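Local coordinates for protein 4-methyl-5(B-hydroxyethyl)-thiazole monophosphate biosynthesis enzyme (Vibrio cholerae O1 biovar El Tor, PDB 3OT1) that is of unknown function but belongs to the DJ-1/PfpI superfamily and may act in thiazole monophosphate biosynthesis, at residues 69-81 with 99-113. Residues are numbered along the deposited sequence; the frame is centred on the assembly and turned at random.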
loop_
_atom_site.group_PDB
_atom_site.type_symbol
_atom_site.label_atom_id
_atom_site.label_comp_id
_atom_site.label_asym_id
_atom_site.label_seq_id
_atom_site.Cartn_x
_atom_site.Cartn_y
_atom_site.Cartn_z
ATOM N N ALA A 69 2.643 -22.791 -13.067
ATOM C CA ALA A 69 2.661 -21.621 -13.913
ATOM C C ALA A 69 1.561 -21.599 -14.958
ATOM O O ALA A 69 1.129 -20.533 -15.333
ATOM C CB ALA A 69 4.036 -21.454 -14.553
ATOM N N GLU A 70 1.095 -22.766 -15.455
ATOM C CA GLU A 70 0.063 -22.776 -16.525
ATOM C C GLU A 70 -1.267 -22.199 -16.069
ATOM O O GLU A 70 -2.094 -21.819 -16.912
ATOM C CB GLU A 70 -0.177 -24.167 -17.145
ATOM C CG GLU A 70 -1.086 -25.099 -16.357
ATOM C CD GLU A 70 -0.415 -25.709 -15.143
ATOM O OE1 GLU A 70 -1.155 -26.235 -14.272
ATOM O OE2 GLU A 70 0.838 -25.669 -15.058
ATOM N N ALA A 71 -1.475 -22.112 -14.747
ATOM C CA ALA A 71 -2.700 -21.534 -14.193
ATOM C C ALA A 71 -2.662 -20.015 -14.114
ATOM O O ALA A 71 -3.621 -19.415 -13.646
ATOM C CB ALA A 71 -2.990 -22.103 -12.819
ATOM N N PHE A 72 -1.564 -19.391 -14.547
ATOM C CA PHE A 72 -1.401 -17.945 -14.400
ATOM C C PHE A 72 -0.863 -17.315 -15.664
ATOM O O PHE A 72 -0.186 -17.967 -16.462
ATOM C CB PHE A 72 -0.455 -17.645 -13.223
ATOM C CG PHE A 72 -0.935 -18.233 -11.929
ATOM C CD1 PHE A 72 -1.902 -17.583 -11.182
ATOM C CD2 PHE A 72 -0.468 -19.444 -11.461
ATOM C CE1 PHE A 72 -2.370 -18.116 -9.996
ATOM C CE2 PHE A 72 -0.934 -19.979 -10.281
ATOM C CZ PHE A 72 -1.890 -19.293 -9.531
ATOM N N ASP A 73 -1.102 -16.026 -15.804
ATOM C CA ASP A 73 -0.564 -15.235 -16.885
ATOM C C ASP A 73 0.675 -14.450 -16.502
ATOM O O ASP A 73 1.409 -14.040 -17.379
ATOM C CB ASP A 73 -1.641 -14.299 -17.393
ATOM C CG ASP A 73 -2.848 -15.075 -17.891
ATOM O OD1 ASP A 73 -2.688 -15.899 -18.812
ATOM O OD2 ASP A 73 -3.925 -14.931 -17.304
ATOM N N ALA A 74 0.890 -14.210 -15.203
ATOM C CA ALA A 74 2.030 -13.425 -14.768
ATOM C C ALA A 74 2.323 -13.702 -13.313
ATOM O O ALA A 74 1.463 -14.142 -12.552
ATOM C CB ALA A 74 1.784 -11.934 -14.993
ATOM N N LEU A 75 3.580 -13.435 -12.963
ATOM C CA LEU A 75 4.122 -13.633 -11.626
ATOM C C LEU A 75 4.578 -12.270 -11.114
ATOM O O LEU A 75 5.331 -11.594 -11.800
ATOM C CB LEU A 75 5.318 -14.598 -11.711
ATOM C CG LEU A 75 6.041 -14.916 -10.411
ATOM C CD1 LEU A 75 5.155 -15.659 -9.406
ATOM C CD2 LEU A 75 7.318 -15.686 -10.693
ATOM N N ALA A 76 4.133 -11.873 -9.915
ATOM C CA ALA A 76 4.520 -10.602 -9.318
ATOM C C ALA A 76 5.120 -10.842 -7.938
ATOM O O ALA A 76 4.457 -11.415 -7.056
ATOM C CB ALA A 76 3.337 -9.674 -9.206
ATOM N N LEU A 77 6.373 -10.430 -7.777
ATOM C CA LEU A 77 7.139 -10.707 -6.578
ATOM C C LEU A 77 7.329 -9.431 -5.763
ATOM O O LEU A 77 8.030 -8.510 -6.179
ATOM C CB LEU A 77 8.514 -11.260 -6.951
ATOM C CG LEU A 77 8.528 -12.529 -7.818
ATOM C CD1 LEU A 77 9.984 -12.924 -8.085
ATOM C CD2 LEU A 77 7.807 -13.665 -7.146
ATOM N N PRO A 78 6.709 -9.374 -4.566
ATOM C CA PRO A 78 6.982 -8.272 -3.648
ATOM C C PRO A 78 8.432 -8.272 -3.169
ATOM O O PRO A 78 9.125 -9.287 -3.285
ATOM C CB PRO A 78 6.018 -8.544 -2.483
ATOM C CG PRO A 78 4.932 -9.441 -3.080
ATOM C CD PRO A 78 5.681 -10.302 -4.052
ATOM N N GLY A 79 8.834 -7.157 -2.589
ATOM C CA GLY A 79 10.138 -7.029 -1.960
ATOM C C GLY A 79 10.065 -7.183 -0.461
ATOM O O GLY A 79 9.327 -8.018 0.062
ATOM N N GLY A 80 10.837 -6.366 0.238
ATOM C CA GLY A 80 11.173 -6.579 1.643
ATOM C C GLY A 80 12.419 -7.427 1.726
ATOM O O GLY A 80 12.558 -8.374 0.961
ATOM N N VAL A 81 13.316 -7.105 2.657
ATOM C CA VAL A 81 14.590 -7.795 2.705
ATOM C C VAL A 81 14.431 -9.245 3.153
ATOM O O VAL A 81 14.905 -10.191 2.484
ATOM C CB VAL A 81 15.581 -7.029 3.574
ATOM C CG1 VAL A 81 16.871 -7.824 3.730
ATOM C CG2 VAL A 81 15.870 -5.659 2.973
ATOM N N ALA A 99 9.789 -21.371 -14.603
ATOM C CA ALA A 99 8.604 -21.853 -15.325
ATOM C C ALA A 99 7.880 -20.714 -16.030
ATOM O O ALA A 99 7.519 -20.846 -17.200
ATOM C CB ALA A 99 7.662 -22.608 -14.397
ATOM N N PHE A 100 7.637 -19.601 -15.346
ATOM C CA PHE A 100 6.961 -18.463 -15.951
ATOM C C PHE A 100 7.776 -17.902 -17.104
ATOM O O PHE A 100 7.254 -17.635 -18.177
ATOM C CB PHE A 100 6.697 -17.351 -14.925
ATOM C CG PHE A 100 5.420 -17.527 -14.146
ATOM C CD1 PHE A 100 4.244 -16.886 -14.528
ATOM C CD2 PHE A 100 5.389 -18.283 -13.005
ATOM C CE1 PHE A 100 3.078 -17.020 -13.820
ATOM C CE2 PHE A 100 4.223 -18.407 -12.248
ATOM C CZ PHE A 100 3.062 -17.771 -12.667
ATOM N N SER A 101 9.065 -17.701 -16.889
ATOM C CA SER A 101 9.899 -17.108 -17.903
ATOM C C SER A 101 10.011 -18.003 -19.138
ATOM O O SER A 101 10.001 -17.499 -20.248
ATOM C CB SER A 101 11.267 -16.683 -17.367
ATOM O OG SER A 101 12.003 -17.785 -16.941
ATOM N N GLN A 102 10.038 -19.309 -18.931
ATOM C CA GLN A 102 10.149 -20.260 -20.058
ATOM C C GLN A 102 8.810 -20.518 -20.733
ATOM O O GLN A 102 8.736 -21.195 -21.735
ATOM C CB GLN A 102 10.775 -21.551 -19.576
ATOM C CG GLN A 102 12.250 -21.358 -19.199
ATOM C CD GLN A 102 12.867 -22.507 -18.435
ATOM O OE1 GLN A 102 12.445 -23.663 -18.569
ATOM N NE2 GLN A 102 13.928 -22.207 -17.696
ATOM N N GLN A 103 7.742 -19.952 -20.218
ATOM C CA GLN A 103 6.439 -19.892 -20.878
ATOM C C GLN A 103 6.164 -18.540 -21.527
ATOM O O GLN A 103 5.077 -18.311 -22.043
ATOM C CB GLN A 103 5.342 -20.257 -19.895
ATOM C CG GLN A 103 5.433 -21.695 -19.491
ATOM C CD GLN A 103 4.412 -22.124 -18.479
ATOM O OE1 GLN A 103 3.431 -21.432 -18.211
ATOM N NE2 GLN A 103 4.640 -23.285 -17.888
ATOM N N GLY A 104 7.153 -17.651 -21.509
ATOM C CA GLY A 104 7.048 -16.349 -22.130
ATOM C C GLY A 104 6.197 -15.352 -21.377
ATOM O O GLY A 104 5.785 -14.342 -21.941
ATOM N N LYS A 105 5.952 -15.619 -20.101
ATOM C CA LYS A 105 5.051 -14.795 -19.297
ATOM C C LYS A 105 5.776 -13.710 -18.555
ATOM O O LYS A 105 6.904 -13.902 -18.126
ATOM C CB LYS A 105 4.320 -15.687 -18.317
ATOM C CG LYS A 105 3.340 -16.647 -19.026
ATOM C CD LYS A 105 2.791 -17.732 -18.121
ATOM C CE LYS A 105 1.752 -18.542 -18.886
ATOM N NZ LYS A 105 1.271 -19.699 -18.098
ATOM N N LEU A 106 5.088 -12.587 -18.362
ATOM C CA LEU A 106 5.610 -11.510 -17.554
ATOM C C LEU A 106 5.959 -11.968 -16.145
ATOM O O LEU A 106 5.137 -12.540 -15.434
ATOM C CB LEU A 106 4.563 -10.409 -17.483
ATOM C CG LEU A 106 4.966 -9.139 -16.734
ATOM C CD1 LEU A 106 6.147 -8.419 -17.418
ATOM C CD2 LEU A 106 3.744 -8.200 -16.597
ATOM N N VAL A 107 7.191 -11.642 -15.753
ATOM C CA VAL A 107 7.644 -11.717 -14.375
ATOM C C VAL A 107 7.941 -10.288 -13.945
ATOM O O VAL A 107 8.633 -9.547 -14.648
ATOM C CB VAL A 107 8.850 -12.637 -14.223
ATOM C CG1 VAL A 107 9.375 -12.564 -12.782
ATOM C CG2 VAL A 107 8.474 -14.072 -14.630
ATOM N N ALA A 108 7.386 -9.921 -12.789
ATOM C CA ALA A 108 7.498 -8.565 -12.262
ATOM C C ALA A 108 8.036 -8.652 -10.846
ATOM O O ALA A 108 7.595 -9.502 -10.094
ATOM C CB ALA A 108 6.116 -7.906 -12.280
ATOM N N ALA A 109 8.968 -7.793 -10.481
ATOM C CA ALA A 109 9.525 -7.809 -9.139
ATOM C C ALA A 109 9.945 -6.426 -8.697
ATOM O O ALA A 109 10.357 -5.601 -9.501
ATOM C CB ALA A 109 10.725 -8.759 -9.067
ATOM N N ILE A 110 9.875 -6.181 -7.391
ATOM C CA ILE A 110 10.128 -4.865 -6.847
ATOM C C ILE A 110 11.079 -4.930 -5.665
ATOM O O ILE A 110 11.176 -5.940 -4.973
ATOM C CB ILE A 110 8.775 -4.183 -6.487
ATOM C CG1 ILE A 110 8.908 -2.701 -6.105
ATOM C CG2 ILE A 110 8.012 -4.979 -5.441
ATOM C CD1 ILE A 110 7.588 -1.960 -6.146
ATOM N N CYS A 111 11.706 -3.780 -5.409
ATOM C CA CYS A 111 12.448 -3.543 -4.187
ATOM C C CYS A 111 13.678 -4.457 -4.051
ATOM O O CYS A 111 14.517 -4.467 -4.942
ATOM C CB CYS A 111 11.417 -3.664 -3.042
ATOM S SG CYS A 111 11.881 -3.382 -1.364
ATOM N N ALA A 112 13.815 -5.191 -2.953
ATOM C CA ALA A 112 14.993 -6.026 -2.750
ATOM C C ALA A 112 15.047 -7.228 -3.686
ATOM O O ALA A 112 16.105 -7.823 -3.873
ATOM C CB ALA A 112 15.077 -6.499 -1.283
ATOM N N THR A 113 13.907 -7.650 -4.212
ATOM C CA THR A 113 13.838 -8.930 -4.886
ATOM C C THR A 113 14.720 -9.060 -6.126
ATOM O O THR A 113 15.361 -10.074 -6.283
ATOM C CB THR A 113 12.364 -9.298 -5.108
ATOM O OG1 THR A 113 11.799 -9.524 -3.812
ATOM C CG2 THR A 113 12.213 -10.519 -5.969
HETATM O O HOH W 1 3.046 -25.351 -16.623
HETATM O O HOH W 2 -0.554 -21.016 -19.581
HETATM O O HOH W 3 2.372 -12.574 -19.446
#
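Leu-75 and Ala-69 sandwich the ring of Phe-100 at one end of two neighbouring parallel strands, 74-77 and 106-110, in the central sheet of this DJ-1/PfpI α/β fold; helices 81-88 and 91-102 make the crossover between them. Leu-75 CB sits over the ring centre, 3.6 Å from the centroid, while Ala-69 CB lies against the opposite face, displaced toward the rim. Phe-72 CB meets the ring edge between CE1 and CZ. Beside this apolar cluster, Lys-105 runs extended past the Asp-73 carbonyl. Its NZ donates to Phe-72 O (2.8 Å) almost in line with the carbonyl, to Ala-69 O from above that carbonyl's plane, and to Gln-103 OE1, tying the 3-10 turn 69-71 to the loop after helix 91-102. Ala-69 O also accepts from Phe-72 N on its other face. Along the strands, Leu-75 and Leu-77 each give and take one backbone bond; Ala-76 and Ala-108 face helix 166-178, and Leu-77 and Ala-109 helix 113-119. At the C-terminal strand ends, Thr-113 OG1 donates to Pro-78 O (2.7 Å). The positive phi (65°) of Cys-111, right after strand 106-110, is consistent with the nucleophile elbow of DJ-1 relatives; its SG, trans to the main-chain nitrogen (chi1 -177°), accepts a nearly straight bond (173°) from Gly-80 N at 3.5 Å.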